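PDB 3I44: aldehyde dehydrogenase, which probably catalyses the NAD(P)+-dependent oxidation of aldehydes to carboxylic acids. Local coordinates for residues A[277-281]-A[414-420]; A[316-320]-A[410-414]; A[395-401]-A[423-427]; A[431-437]-A[452-458]. The protein carries 1 engineered substitution. All blocks are in the same frame, centred on the assembly; numbering follows the deposited sequence.

Contact 1. Residues A[277-281]-A[414-420]; sequences NIIFA and FNTEDEA
Phe414 pushes the edge of its ring against the face of Phe280, the two planes standing at 80° with centroids 5.2 Å apart. This is an offset edge-to-face pair: Phe414 CZ lies 3.6 Å from Phe280 CE1 and sits over the rim of the ring rather than its middle. A chi1 of 69° places Phe414 CG between its own backbone N and carbonyl carbon, directing the ring into the gap between strand 276-279 and the helix that begins at Glu417. One face of this ring is covered from within the same segment, Ala420 CB standing 3.5 Å above its centre. The methyl Ile278 CG2 is the bump that fills the corner between ring and helix, 3.9 Å from Phe414 CE2 and 4.1 Å from Ala420 CB. Here a helix packs on one face of the seven-stranded mixed sheet, over an inner strand, in the alpha/beta catalytic domain characteristic of aldehyde dehydrogenases. Helix 440-449 adds to the same layer, Ile278 also touching Ile446. Farther out, Glu417 CG comes within 4.2 Å of Phe280 CE1, and the Glu417 carboxylate turns to a salt bridge with Arg445. The start of helix 417-425 is fixed by an N-cap: Thr416 OG1 accepts from Glu419 N at 3.1 Å, while the Glu419 carboxylate takes the N-H of Asn415.

Contact 2. Residues A[316-320]-A[410-414]; sequences YDKAI and SLLPF
Ile320 N donates to Tyr316 O at 3.0 Å, closing the first helical turn of segment 316-320, and the same nitrogen is approached by Leu411 CD2 at 3.7 Å. That methyl lies against the backbone of the turn, with Ala319 CB 4.1 Å from Leu411 CD2 and Ile320 CG1 close by. The larger meeting is between Tyr316 and Pro413. Pro413 CB is 3.8 Å from the centroid of the Tyr316 ring and only 12° off its normal, a CH-pi contact centred on the face. The rest of the pyrrolidine follows the ring outward: Pro413 CD reaches Tyr316 CZ at 3.6 Å, and Pro413 CG lies near Tyr316 CE2. Because Ile320 CD1 stands 3.9 Å above the opposite face, the aromatic ring is held as a plate between one residue of its own helix and one of the strand. At the plate's edge, Leu411 CB comes to 4.3 Å from Tyr316 CE1. Tyr316 reaches this slot with CG anti to its backbone N (chi1 -176°), and its hydroxyl ends in a hydrogen bond with Asp392. Local axes of helix and strand run nearly antiparallel, 170° apart in direction, with a closest approach of 9.1 Å. Strand 408-414 lies between strands 388-391 and 308-312 in the mixed sheet; helix 316-329 covers the face bearing Leu411 and Pro413, meets helix 287-296 where Ala319 touches Leu288, and leaves Leu412 to point away from it.

Contact 3. Residues A[395-401]-A[423-427]; sequences PHMRIFR and LANDT
Arg401 grips Asp426 end-on with both terminal nitrogens directed at the same oxygen, instead of the more familiar pairing of two nitrogens with two oxygens. Asp426 OD1 accepts from Arg401 NH2 at 2.9 Å and from Arg401 NH1 at 3.1 Å, both arriving from one face of the carboxylate. The oxygen lies almost exactly in the guanidinium plane, yet the two flat groups are turned 60° against each other, and NH1 meets OD1 from 54° above the carboxylate plane. A further bond from Arg401 NH2 to Asp426 OD2 is short at 2.6 Å but weak in angle. The guanidinium charge, delivered through two N-H groups to OD1, would probably help keep Asp426 ionised. Within its own segment Arg401 NE gives a weak bond to Pro395 O, tying the bent arginine back across the turn. Behind the ion pair, Pro395 CG meets Leu423 CD2 at 4.0 Å and Phe400 CZ lies near the same methyl, an apolar patch. Pro395 CA stands 3.5 Å above one face of the Phe400 ring, and Phe400 CE2 comes to 3.6 Å from the backbone oxygen Asp426 O. Phe400 also forms a cation-pi pair with Arg308. One water donates to Phe400 O and to Asp426 O, the latter at 2.7 Å, and a second links Arg401 O with Thr427 OG1. Asp426 is the centre of an inverse gamma turn, close after Ala424 in the chain. Facing it, helix 398-401 leads directly into the Glu-Glu-Ile-Phe-Gly-Pro run, a signature of aldehyde dehydrogenases that in relatives lies at the cofactor site.

Contact 4. Residues A[431-437]-A[452-458]; sequences LTNYIQS and SGMVEVN
Strands 432-436 and 454-457, joined through helix 440-449, form a beta-alpha-beta unit at one border of the catalytic-domain sheet, and Leu431 and Met454 open their parallel pairing. Met454 N donates to Leu431 O at 2.9 Å; Asn433 N, Glu456 N, Ile435 N and Asn458 N carry the register onward. The two strands run only 24° apart. Met454 O takes two donors from opposite faces of its plane, Asn433 N and Ser452 OG; Ser452 OG lies 2.8 Å from Met454 O. On the face bearing Thr432, Tyr434 and Glu456, the tyrosine ring and the glutamate lie side by side, with Tyr434 CE1 3.6 Å from Glu456 OE1, while a water joins Thr432 OG1 to Glu456 OE2. The other face packs Ile435 CD1 against Val455 CG1 at 3.8 Å. Leu431 CD1 and Met454 CE are tight at 3.5 Å. Met454 and Val455 also pair in parallel with a strand of the second subunit, so the sheet continues across the dimer interface. At the far end, the Asn458 side-chain amide clasps the Ser437 backbone: Asn458 OD1 accepts from Ser437 N on an in-plane lone pair at 2.9 Å, and Asn458 ND2 donates to Ser437 O at 2.8 Å.

Overall arrangement
All four contacts lie in one alpha/beta domain, around the same seven-stranded sheet. Contacts 1 and 2 share Phe414, with centres about 10 Å apart, and contact 2 is nested within the chain loop closed by contact 1. Contact 3 joins both: Ile278 CD1 touches Ala424 CB at 3.9 Å, and Leu412 CD1 lies 3.9 Å from Leu423 CD2. Contact 4 extends the sheet beside contact 1, where Ile278 O and Gln436 N, 2.7 Å apart, probably hydrogen-bond; contacts 2 and 4 do not touch, their nearest atoms being about 7 Å apart. Contact 4 touches the probable active site: Leu431 packs on Cys303, in the Gly-Gln-Ser-Cys run that in relatives carries the nucleophile.

Contact 1. Residues A[277-281]-A[414-420]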
loop_
_atom_site.group_PDB
_atom_site.type_symbol
_atom_site.label_atom_id
_atom_site.label_comp_id
_atom_site.label_asym_id
_atom_site.label_seq_id
_atom_site.Cartn_x
_atom_site.Cartn_y
_atom_site.Cartn_z
ATOM N N ASN A 277 10.431 0.208 25.703
ATOM C CA ASN A 277 10.918 -1.024 26.356
ATOM C C ASN A 277 10.306 -1.075 27.752
ATOM O O ASN A 277 10.766 -0.356 28.676
ATOM C CB ASN A 277 12.444 -1.023 26.455
ATOM C CG ASN A 277 13.021 -2.374 26.922
ATOM O OD1 ASN A 277 12.280 -3.317 27.189
ATOM N ND2 ASN A 277 14.358 -2.459 26.997
ATOM N N ILE A 278 9.261 -1.900 27.889
ATOM C CA ILE A 278 8.526 -2.046 29.118
ATOM C C ILE A 278 9.164 -3.132 29.970
ATOM O O ILE A 278 9.141 -4.331 29.622
ATOM C CB ILE A 278 7.058 -2.389 28.884
ATOM C CG1 ILE A 278 6.370 -1.298 28.068
ATOM C CG2 ILE A 278 6.354 -2.616 30.221
ATOM C CD1 ILE A 278 4.938 -1.699 27.520
ATOM N N ILE A 279 9.743 -2.701 31.088
ATOM C CA ILE A 279 10.503 -3.607 31.984
ATOM C C ILE A 279 9.786 -3.697 33.323
ATOM O O ILE A 279 9.667 -2.721 34.063
ATOM C CB ILE A 279 11.943 -3.160 32.177
ATOM C CG1 ILE A 279 12.594 -2.958 30.798
ATOM C CG2 ILE A 279 12.733 -4.180 33.031
ATOM C CD1 ILE A 279 14.079 -2.643 30.837
ATOM N N PHE A 280 9.247 -4.875 33.583
ATOM C CA PHE A 280 8.571 -5.160 34.833
ATOM C C PHE A 280 9.571 -5.580 35.898
ATOM O O PHE A 280 10.678 -6.010 35.584
ATOM C CB PHE A 280 7.521 -6.254 34.638
ATOM C CG PHE A 280 6.297 -5.786 33.923
ATOM C CD1 PHE A 280 5.252 -5.192 34.628
ATOM C CD2 PHE A 280 6.191 -5.905 32.538
ATOM C CE1 PHE A 280 4.129 -4.759 33.984
ATOM C CE2 PHE A 280 5.063 -5.449 31.876
ATOM C CZ PHE A 280 4.019 -4.892 32.596
ATOM N N ALA A 281 9.155 -5.439 37.165
ATOM C CA ALA A 281 9.970 -5.863 38.326
ATOM C C ALA A 281 10.380 -7.353 38.261
ATOM O O ALA A 281 11.393 -7.765 38.830
ATOM C CB ALA A 281 9.225 -5.550 39.657
ATOM N N PHE A 414 6.309 3.499 35.642
ATOM C CA PHE A 414 4.866 3.304 35.589
ATOM C C PHE A 414 4.423 2.518 36.808
ATOM O O PHE A 414 5.226 1.829 37.424
ATOM C CB PHE A 414 4.419 2.609 34.302
ATOM C CG PHE A 414 4.841 1.179 34.194
ATOM C CD1 PHE A 414 4.043 0.157 34.724
ATOM C CD2 PHE A 414 6.029 0.840 33.567
ATOM C CE1 PHE A 414 4.437 -1.175 34.623
ATOM C CE2 PHE A 414 6.426 -0.487 33.460
ATOM C CZ PHE A 414 5.626 -1.496 33.975
ATOM N N ASN A 415 3.132 2.616 37.111
ATOM C CA ASN A 415 2.538 1.941 38.254
ATOM C C ASN A 415 1.584 0.816 37.906
ATOM O O ASN A 415 1.503 -0.146 38.652
ATOM C CB ASN A 415 1.832 2.966 39.129
ATOM C CG ASN A 415 2.809 3.918 39.791
ATOM O OD1 ASN A 415 3.617 3.510 40.629
ATOM N ND2 ASN A 415 2.762 5.190 39.389
ATOM N N THR A 416 0.868 0.915 36.790
ATOM C CA THR A 416 -0.028 -0.156 36.382
ATOM C C THR A 416 0.230 -0.614 34.946
ATOM O O THR A 416 0.879 0.093 34.139
ATOM C CB THR A 416 -1.487 0.293 36.446
ATOM O OG1 THR A 416 -1.671 1.359 35.513
ATOM C CG2 THR A 416 -1.888 0.748 37.856
ATOM N N GLU A 417 -0.304 -1.785 34.610
ATOM C CA GLU A 417 -0.169 -2.293 33.246
ATOM C C GLU A 417 -0.774 -1.288 32.254
ATOM O O GLU A 417 -0.147 -0.982 31.237
ATOM C CB GLU A 417 -0.824 -3.673 33.086
ATOM C CG GLU A 417 -0.109 -4.769 33.826
ATOM C CD GLU A 417 -0.723 -6.150 33.582
ATOM O OE1 GLU A 417 -1.528 -6.328 32.648
ATOM O OE2 GLU A 417 -0.385 -7.069 34.339
ATOM N N ASP A 418 -1.982 -0.784 32.550
ATOM C CA ASP A 418 -2.630 0.233 31.697
ATOM C C ASP A 418 -1.760 1.462 31.470
ATOM O O ASP A 418 -1.760 2.010 30.387
ATOM C CB ASP A 418 -3.975 0.717 32.262
ATOM C CG ASP A 418 -5.075 -0.339 32.181
ATOM O OD1 ASP A 418 -5.043 -1.224 31.279
ATOM O OD2 ASP A 418 -5.992 -0.274 33.042
ATOM N N GLU A 419 -1.067 1.908 32.510
ATOM C CA GLU A 419 -0.224 3.096 32.426
ATOM C C GLU A 419 0.971 2.821 31.499
ATOM O O GLU A 419 1.358 3.656 30.680
ATOM C CB GLU A 419 0.261 3.491 33.820
ATOM C CG GLU A 419 0.457 4.976 34.025
ATOM C CD GLU A 419 1.297 5.304 35.264
ATOM O OE1 GLU A 419 1.240 4.535 36.269
ATOM O OE2 GLU A 419 2.011 6.340 35.208
ATOM N N ALA A 420 1.533 1.622 31.606
ATOM C CA ALA A 420 2.642 1.233 30.727
ATOM C C ALA A 420 2.215 1.205 29.251
ATOM O O ALA A 420 2.922 1.715 28.372
ATOM C CB ALA A 420 3.213 -0.115 31.154
#

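Contact 2. Residues A[316-320]-A[410-414]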
loop_
_atom_site.group_PDB
_atom_site.type_symbol
_atom_site.label_atom_id
_atom_site.label_comp_id
_atom_site.label_asym_id
_atom_site.label_seq_id
_atom_site.Cartn_x
_atom_site.Cartn_y
_atom_site.Cartn_z
ATOM N N TYR A 316 12.440 1.129 39.595
ATOM C CA TYR A 316 12.827 2.378 38.943
ATOM C C TYR A 316 14.190 2.901 39.423
ATOM O O TYR A 316 15.057 3.246 38.613
ATOM C CB TYR A 316 11.716 3.414 39.171
ATOM C CG TYR A 316 11.917 4.734 38.476
ATOM C CD1 TYR A 316 12.297 4.791 37.137
ATOM C CD2 TYR A 316 11.701 5.945 39.159
ATOM C CE1 TYR A 316 12.469 6.012 36.499
ATOM C CE2 TYR A 316 11.856 7.172 38.522
ATOM C CZ TYR A 316 12.246 7.202 37.198
ATOM O OH TYR A 316 12.418 8.400 36.565
ATOM N N ASP A 317 14.404 2.949 40.738
ATOM C CA ASP A 317 15.715 3.381 41.262
ATOM C C ASP A 317 16.830 2.461 40.791
ATOM O O ASP A 317 17.906 2.934 40.355
ATOM C CB ASP A 317 15.704 3.485 42.807
ATOM C CG ASP A 317 14.919 4.694 43.312
ATOM O OD1 ASP A 317 14.642 5.650 42.541
ATOM O OD2 ASP A 317 14.569 4.690 44.511
ATOM N N LYS A 318 16.573 1.154 40.841
ATOM C CA LYS A 318 17.526 0.176 40.290
ATOM C C LYS A 318 17.821 0.403 38.788
ATOM O O LYS A 318 18.976 0.317 38.329
ATOM C CB LYS A 318 17.014 -1.252 40.523
ATOM C CG LYS A 318 17.953 -2.320 39.996
ATOM C CD LYS A 318 17.556 -3.685 40.523
ATOM C CE LYS A 318 18.587 -4.731 40.146
ATOM N NZ LYS A 318 18.289 -6.038 40.842
ATOM N N ALA A 319 16.775 0.709 38.025
ATOM C CA ALA A 319 16.935 0.995 36.592
ATOM C C ALA A 319 17.856 2.196 36.353
ATOM O O ALA A 319 18.790 2.134 35.525
ATOM C CB ALA A 319 15.561 1.205 35.924
ATOM N N ILE A 320 17.622 3.278 37.100
ATOM C CA ILE A 320 18.441 4.469 36.966
ATOM C C ILE A 320 19.880 4.137 37.252
ATOM O O ILE A 320 20.788 4.541 36.517
ATOM C CB ILE A 320 17.990 5.615 37.920
ATOM C CG1 ILE A 320 16.631 6.153 37.492
ATOM C CG2 ILE A 320 19.045 6.745 37.923
ATOM C CD1 ILE A 320 15.857 6.957 38.587
ATOM N N SER A 410 15.912 7.546 27.464
ATOM C CA SER A 410 14.961 8.182 28.356
ATOM C C SER A 410 14.258 7.165 29.278
ATOM O O SER A 410 13.628 6.231 28.777
ATOM C CB SER A 410 13.920 8.943 27.517
ATOM O OG SER A 410 14.522 9.977 26.760
ATOM N N LEU A 411 14.364 7.344 30.603
ATOM C CA LEU A 411 13.677 6.488 31.598
ATOM C C LEU A 411 12.547 7.228 32.252
ATOM O O LEU A 411 12.666 8.435 32.557
ATOM C CB LEU A 411 14.616 6.051 32.742
ATOM C CG LEU A 411 15.519 4.846 32.584
ATOM C CD1 LEU A 411 16.375 5.071 31.364
ATOM C CD2 LEU A 411 16.383 4.633 33.847
ATOM N N LEU A 412 11.481 6.493 32.522
ATOM C CA LEU A 412 10.393 6.964 33.352
ATOM C C LEU A 412 9.673 5.753 33.965
ATOM O O LEU A 412 9.765 4.648 33.438
ATOM C CB LEU A 412 9.423 7.801 32.544
ATOM C CG LEU A 412 8.927 7.256 31.205
ATOM C CD1 LEU A 412 7.589 7.884 30.934
ATOM C CD2 LEU A 412 9.930 7.528 30.011
ATOM N N PRO A 413 8.990 5.948 35.099
ATOM C CA PRO A 413 8.309 4.841 35.768
ATOM C C PRO A 413 6.856 4.679 35.371
ATOM O O PRO A 413 6.246 5.595 34.809
ATOM C CB PRO A 413 8.378 5.243 37.241
ATOM C CG PRO A 413 8.216 6.730 37.195
ATOM C CD PRO A 413 8.939 7.180 35.907
ATOM N N PHE A 414 6.309 3.499 35.642
ATOM C CA PHE A 414 4.866 3.304 35.589
ATOM C C PHE A 414 4.423 2.518 36.808
ATOM O O PHE A 414 5.226 1.829 37.424
ATOM C CB PHE A 414 4.419 2.609 34.302
ATOM C CG PHE A 414 4.841 1.179 34.194
ATOM C CD1 PHE A 414 4.043 0.157 34.724
ATOM C CD2 PHE A 414 6.029 0.840 33.567
ATOM C CE1 PHE A 414 4.437 -1.175 34.623
ATOM C CE2 PHE A 414 6.426 -0.487 33.460
ATOM C CZ PHE A 414 5.626 -1.496 33.975
#

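Contact 3. Residues A[395-401]-A[423-427]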
loop_
_atom_site.group_PDB
_atom_site.type_symbol
_atom_site.label_atom_id
_atom_site.label_comp_id
_atom_site.label_asym_id
_atom_site.label_seq_id
_atom_site.Cartn_x
_atom_site.Cartn_y
_atom_site.Cartn_z
ATOM N N PRO A 395 5.878 12.775 29.091
ATOM C CA PRO A 395 5.352 12.669 27.721
ATOM C C PRO A 395 5.451 13.918 26.844
ATOM O O PRO A 395 5.505 13.793 25.620
ATOM C CB PRO A 395 3.869 12.306 27.932
ATOM C CG PRO A 395 3.830 11.607 29.251
ATOM C CD PRO A 395 4.862 12.358 30.086
ATOM N N HIS A 396 5.469 15.116 27.434
ATOM C CA HIS A 396 5.493 16.332 26.600
ATOM C C HIS A 396 6.905 16.682 26.170
ATOM O O HIS A 396 7.098 17.530 25.305
ATOM C CB HIS A 396 4.887 17.525 27.362
ATOM C CG HIS A 396 5.737 17.984 28.503
ATOM N ND1 HIS A 396 5.510 17.581 29.802
ATOM C CD2 HIS A 396 6.840 18.767 28.534
ATOM C CE1 HIS A 396 6.435 18.104 30.587
ATOM N NE2 HIS A 396 7.260 18.820 29.843
ATOM N N MET A 397 7.914 16.049 26.759
ATOM C CA MET A 397 9.286 16.457 26.472
ATOM C C MET A 397 9.730 16.028 25.095
ATOM O O MET A 397 9.339 14.970 24.597
ATOM C CB MET A 397 10.243 15.912 27.514
ATOM C CG MET A 397 9.950 16.405 28.917
ATOM S SD MET A 397 11.134 15.711 30.083
ATOM C CE MET A 397 10.647 16.619 31.575
ATOM N N ARG A 398 10.558 16.849 24.470
ATOM C CA ARG A 398 11.049 16.529 23.156
ATOM C C ARG A 398 11.760 15.163 23.116
ATOM O O ARG A 398 11.640 14.451 22.117
ATOM C CB ARG A 398 11.997 17.608 22.627
ATOM C CG ARG A 398 11.315 18.979 22.359
ATOM C CD ARG A 398 12.311 19.960 21.706
ATOM N NE ARG A 398 12.794 19.443 20.426
ATOM C CZ ARG A 398 13.953 19.772 19.859
ATOM N NH1 ARG A 398 14.790 20.632 20.436
ATOM N NH2 ARG A 398 14.288 19.225 18.704
ATOM N N ILE A 399 12.525 14.833 24.164
ATOM C CA ILE A 399 13.312 13.590 24.167
ATOM C C ILE A 399 12.403 12.363 24.239
ATOM O O ILE A 399 12.816 11.273 23.843
ATOM C CB ILE A 399 14.414 13.530 25.303
ATOM C CG1 ILE A 399 13.839 13.812 26.706
ATOM C CG2 ILE A 399 15.538 14.491 24.999
ATOM C CD1 ILE A 399 14.870 13.641 27.838
ATOM N N PHE A 400 11.180 12.539 24.752
ATOM C CA PHE A 400 10.175 11.481 24.745
ATOM C C PHE A 400 9.564 11.301 23.349
ATOM O O PHE A 400 9.279 10.183 22.941
ATOM C CB PHE A 400 9.091 11.796 25.758
ATOM C CG PHE A 400 8.062 10.694 25.963
ATOM C CD1 PHE A 400 8.268 9.701 26.903
ATOM C CD2 PHE A 400 6.858 10.692 25.257
ATOM C CE1 PHE A 400 7.322 8.732 27.127
ATOM C CE2 PHE A 400 5.907 9.706 25.473
ATOM C CZ PHE A 400 6.137 8.733 26.431
ATOM N N ARG A 401 9.402 12.396 22.597
ATOM C CA ARG A 401 8.598 12.352 21.366
ATOM C C ARG A 401 9.395 12.190 20.106
ATOM O O ARG A 401 8.918 11.571 19.154
ATOM C CB ARG A 401 7.746 13.604 21.206
ATOM C CG ARG A 401 6.876 13.881 22.359
ATOM C CD ARG A 401 5.489 14.249 21.903
ATOM N NE ARG A 401 4.582 13.874 22.969
ATOM C CZ ARG A 401 3.717 12.863 22.958
ATOM N NH1 ARG A 401 3.523 12.078 21.891
ATOM N NH2 ARG A 401 2.994 12.681 24.046
ATOM N N LEU A 423 1.547 4.895 27.988
ATOM C CA LEU A 423 2.845 5.504 27.684
ATOM C C LEU A 423 3.495 4.909 26.421
ATOM O O LEU A 423 3.958 5.640 25.568
ATOM C CB LEU A 423 3.797 5.358 28.873
ATOM C CG LEU A 423 3.453 6.213 30.102
ATOM C CD1 LEU A 423 4.087 5.672 31.382
ATOM C CD2 LEU A 423 3.870 7.679 29.815
ATOM N N ALA A 424 3.531 3.584 26.314
ATOM C CA ALA A 424 4.143 2.940 25.136
ATOM C C ALA A 424 3.436 3.377 23.841
ATOM O O ALA A 424 4.083 3.580 22.800
ATOM C CB ALA A 424 4.125 1.417 25.280
ATOM N N ASN A 425 2.116 3.540 23.901
ATOM C CA ASN A 425 1.338 3.930 22.723
ATOM C C ASN A 425 1.236 5.435 22.480
ATOM O O ASN A 425 0.654 5.828 21.470
ATOM C CB ASN A 425 -0.090 3.349 22.736
ATOM C CG ASN A 425 -0.107 1.871 22.515
ATOM O OD1 ASN A 425 0.860 1.297 21.984
ATOM N ND2 ASN A 425 -1.193 1.224 22.930
ATOM N N ASP A 426 1.840 6.253 23.341
ATOM C CA ASP A 426 1.799 7.716 23.193
ATOM C C ASP A 426 2.884 8.205 22.221
ATOM O O ASP A 426 3.907 8.767 22.601
ATOM C CB ASP A 426 1.924 8.399 24.548
ATOM C CG ASP A 426 1.851 9.912 24.440
ATOM O OD1 ASP A 426 1.412 10.400 23.384
ATOM O OD2 ASP A 426 2.278 10.618 25.387
ATOM N N THR A 427 2.648 7.932 20.953
ATOM C CA THR A 427 3.613 8.204 19.912
ATOM C C THR A 427 2.895 8.000 18.598
ATOM O O THR A 427 1.902 7.264 18.550
ATOM C CB THR A 427 4.840 7.246 19.972
ATOM O OG1 THR A 427 5.752 7.585 18.908
ATOM C CG2 THR A 427 4.406 5.686 19.891
HETATM O O HOH W 1 6.557 9.132 22.169
HETATM O O HOH W 2 7.054 9.718 19.421
#

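Contact 4. Residues A[431-437]-A[452-458]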
loop_
_atom_site.group_PDB
_atom_site.type_symbol
_atom_site.label_atom_id
_atom_site.label_comp_id
_atom_site.label_asym_id
_atom_site.label_seq_id
_atom_site.Cartn_x
_atom_site.Cartn_y
_atom_site.Cartn_z
ATOM N N LEU A 431 7.273 0.971 15.362
ATOM C CA LEU A 431 8.153 0.085 14.660
ATOM C C LEU A 431 8.342 -1.183 15.531
ATOM O O LEU A 431 7.597 -2.143 15.337
ATOM C CB LEU A 431 9.437 0.785 14.245
ATOM C CG LEU A 431 10.414 0.006 13.365
ATOM C CD1 LEU A 431 9.748 -0.618 12.081
ATOM C CD2 LEU A 431 11.617 0.894 12.945
ATOM N N THR A 432 9.287 -1.171 16.483
ATOM C CA THR A 432 9.452 -2.268 17.471
ATOM C C THR A 432 9.224 -1.745 18.858
ATOM O O THR A 432 9.840 -0.746 19.254
ATOM C CB THR A 432 10.867 -2.874 17.449
ATOM O OG1 THR A 432 11.203 -3.283 16.118
ATOM C CG2 THR A 432 10.947 -4.091 18.358
ATOM N N ASN A 433 8.358 -2.410 19.612
ATOM C CA ASN A 433 8.269 -2.220 21.040
ATOM C C ASN A 433 8.817 -3.490 21.716
ATOM O O ASN A 433 8.832 -4.568 21.102
ATOM C CB ASN A 433 6.821 -1.990 21.462
ATOM C CG ASN A 433 6.336 -0.558 21.192
ATOM O OD1 ASN A 433 7.066 0.392 21.429
ATOM N ND2 ASN A 433 5.089 -0.411 20.726
ATOM N N TYR A 434 9.227 -3.351 22.983
ATOM C CA TYR A 434 9.960 -4.367 23.728
ATOM C C TYR A 434 9.297 -4.555 25.099
ATOM O O TYR A 434 8.819 -3.589 25.737
ATOM C CB TYR A 434 11.428 -3.960 23.901
ATOM C CG TYR A 434 12.172 -3.702 22.602
ATOM C CD1 TYR A 434 13.067 -4.635 22.103
ATOM C CD2 TYR A 434 11.981 -2.518 21.869
ATOM C CE1 TYR A 434 13.758 -4.417 20.890
ATOM C CE2 TYR A 434 12.663 -2.296 20.684
ATOM C CZ TYR A 434 13.551 -3.257 20.190
ATOM O OH TYR A 434 14.252 -3.067 19.012
ATOM N N ILE A 435 9.256 -5.798 25.566
ATOM C CA ILE A 435 8.602 -6.120 26.872
ATOM C C ILE A 435 9.486 -7.099 27.592
ATOM O O ILE A 435 9.900 -8.109 27.000
ATOM C CB ILE A 435 7.231 -6.776 26.693
ATOM C CG1 ILE A 435 6.292 -5.897 25.851
ATOM C CG2 ILE A 435 6.554 -7.102 28.064
ATOM C CD1 ILE A 435 5.050 -6.651 25.317
ATOM N N GLN A 436 9.813 -6.792 28.855
ATOM C CA GLN A 436 10.571 -7.692 29.703
ATOM C C GLN A 436 9.778 -8.079 30.936
ATOM O O GLN A 436 9.487 -7.230 31.801
ATOM C CB GLN A 436 11.904 -7.070 30.110
ATOM C CG GLN A 436 12.535 -6.181 29.058
ATOM C CD GLN A 436 12.832 -6.866 27.724
ATOM O OE1 GLN A 436 13.291 -8.019 27.656
ATOM N NE2 GLN A 436 12.637 -6.104 26.642
ATOM N N SER A 437 9.393 -9.358 31.001
ATOM C CA SER A 437 8.765 -9.930 32.199
ATOM C C SER A 437 8.836 -11.452 32.163
ATOM O O SER A 437 8.683 -12.076 31.102
ATOM C CB SER A 437 7.303 -9.512 32.303
ATOM O OG SER A 437 6.590 -10.268 33.286
ATOM N N SER A 452 2.476 -1.611 17.483
ATOM C CA SER A 452 3.675 -1.633 16.674
ATOM C C SER A 452 3.617 -2.778 15.664
ATOM O O SER A 452 2.854 -3.730 15.820
ATOM C CB SER A 452 4.930 -1.738 17.559
ATOM O OG SER A 452 4.842 -2.791 18.515
ATOM N N GLY A 453 4.418 -2.678 14.625
ATOM C CA GLY A 453 4.561 -3.762 13.663
ATOM C C GLY A 453 5.306 -4.954 14.213
ATOM O O GLY A 453 5.104 -6.071 13.730
ATOM N N MET A 454 6.205 -4.716 15.180
ATOM C CA MET A 454 7.032 -5.774 15.797
ATOM C C MET A 454 7.062 -5.638 17.307
ATOM O O MET A 454 6.978 -4.526 17.853
ATOM C CB MET A 454 8.464 -5.728 15.254
ATOM C CG MET A 454 8.570 -5.995 13.770
ATOM S SD MET A 454 10.146 -5.726 12.998
ATOM C CE MET A 454 10.232 -3.900 13.071
ATOM N N VAL A 455 7.156 -6.778 17.986
ATOM C CA VAL A 455 7.278 -6.785 19.452
ATOM C C VAL A 455 8.331 -7.840 19.761
ATOM O O VAL A 455 8.169 -8.989 19.379
ATOM C CB VAL A 455 5.961 -7.077 20.150
ATOM C CG1 VAL A 455 6.082 -7.065 21.709
ATOM C CG2 VAL A 455 4.893 -6.072 19.748
ATOM N N GLU A 456 9.426 -7.425 20.402
ATOM C CA GLU A 456 10.443 -8.369 20.930
ATOM C C GLU A 456 10.268 -8.577 22.434
ATOM O O GLU A 456 10.408 -7.633 23.230
ATOM C CB GLU A 456 11.858 -7.900 20.620
ATOM C CG GLU A 456 12.107 -7.837 19.105
ATOM C CD GLU A 456 13.545 -7.522 18.722
ATOM O OE1 GLU A 456 14.459 -7.676 19.581
ATOM O OE2 GLU A 456 13.713 -7.112 17.546
ATOM N N VAL A 457 9.973 -9.820 22.805
ATOM C CA VAL A 457 9.751 -10.204 24.211
ATOM C C VAL A 457 10.974 -10.891 24.793
ATOM O O VAL A 457 11.519 -11.858 24.207
ATOM C CB VAL A 457 8.523 -11.161 24.325
ATOM C CG1 VAL A 457 8.224 -11.618 25.815
ATOM C CG2 VAL A 457 7.301 -10.489 23.738
ATOM N N ASN A 458 11.400 -10.392 25.957
ATOM C CA ASN A 458 12.447 -10.976 26.786
ATOM C C ASN A 458 13.762 -11.215 26.038
ATOM O O ASN A 458 14.410 -12.236 26.200
ATOM C CB ASN A 458 11.920 -12.235 27.454
ATOM C CG ASN A 458 10.888 -11.916 28.481
ATOM O OD1 ASN A 458 10.927 -10.832 29.079
ATOM N ND2 ASN A 458 9.923 -12.816 28.679
HETATM O O HOH W 3 12.414 -5.618 15.825
HETATM O O HOH W 4 13.032 -7.769 24.247
#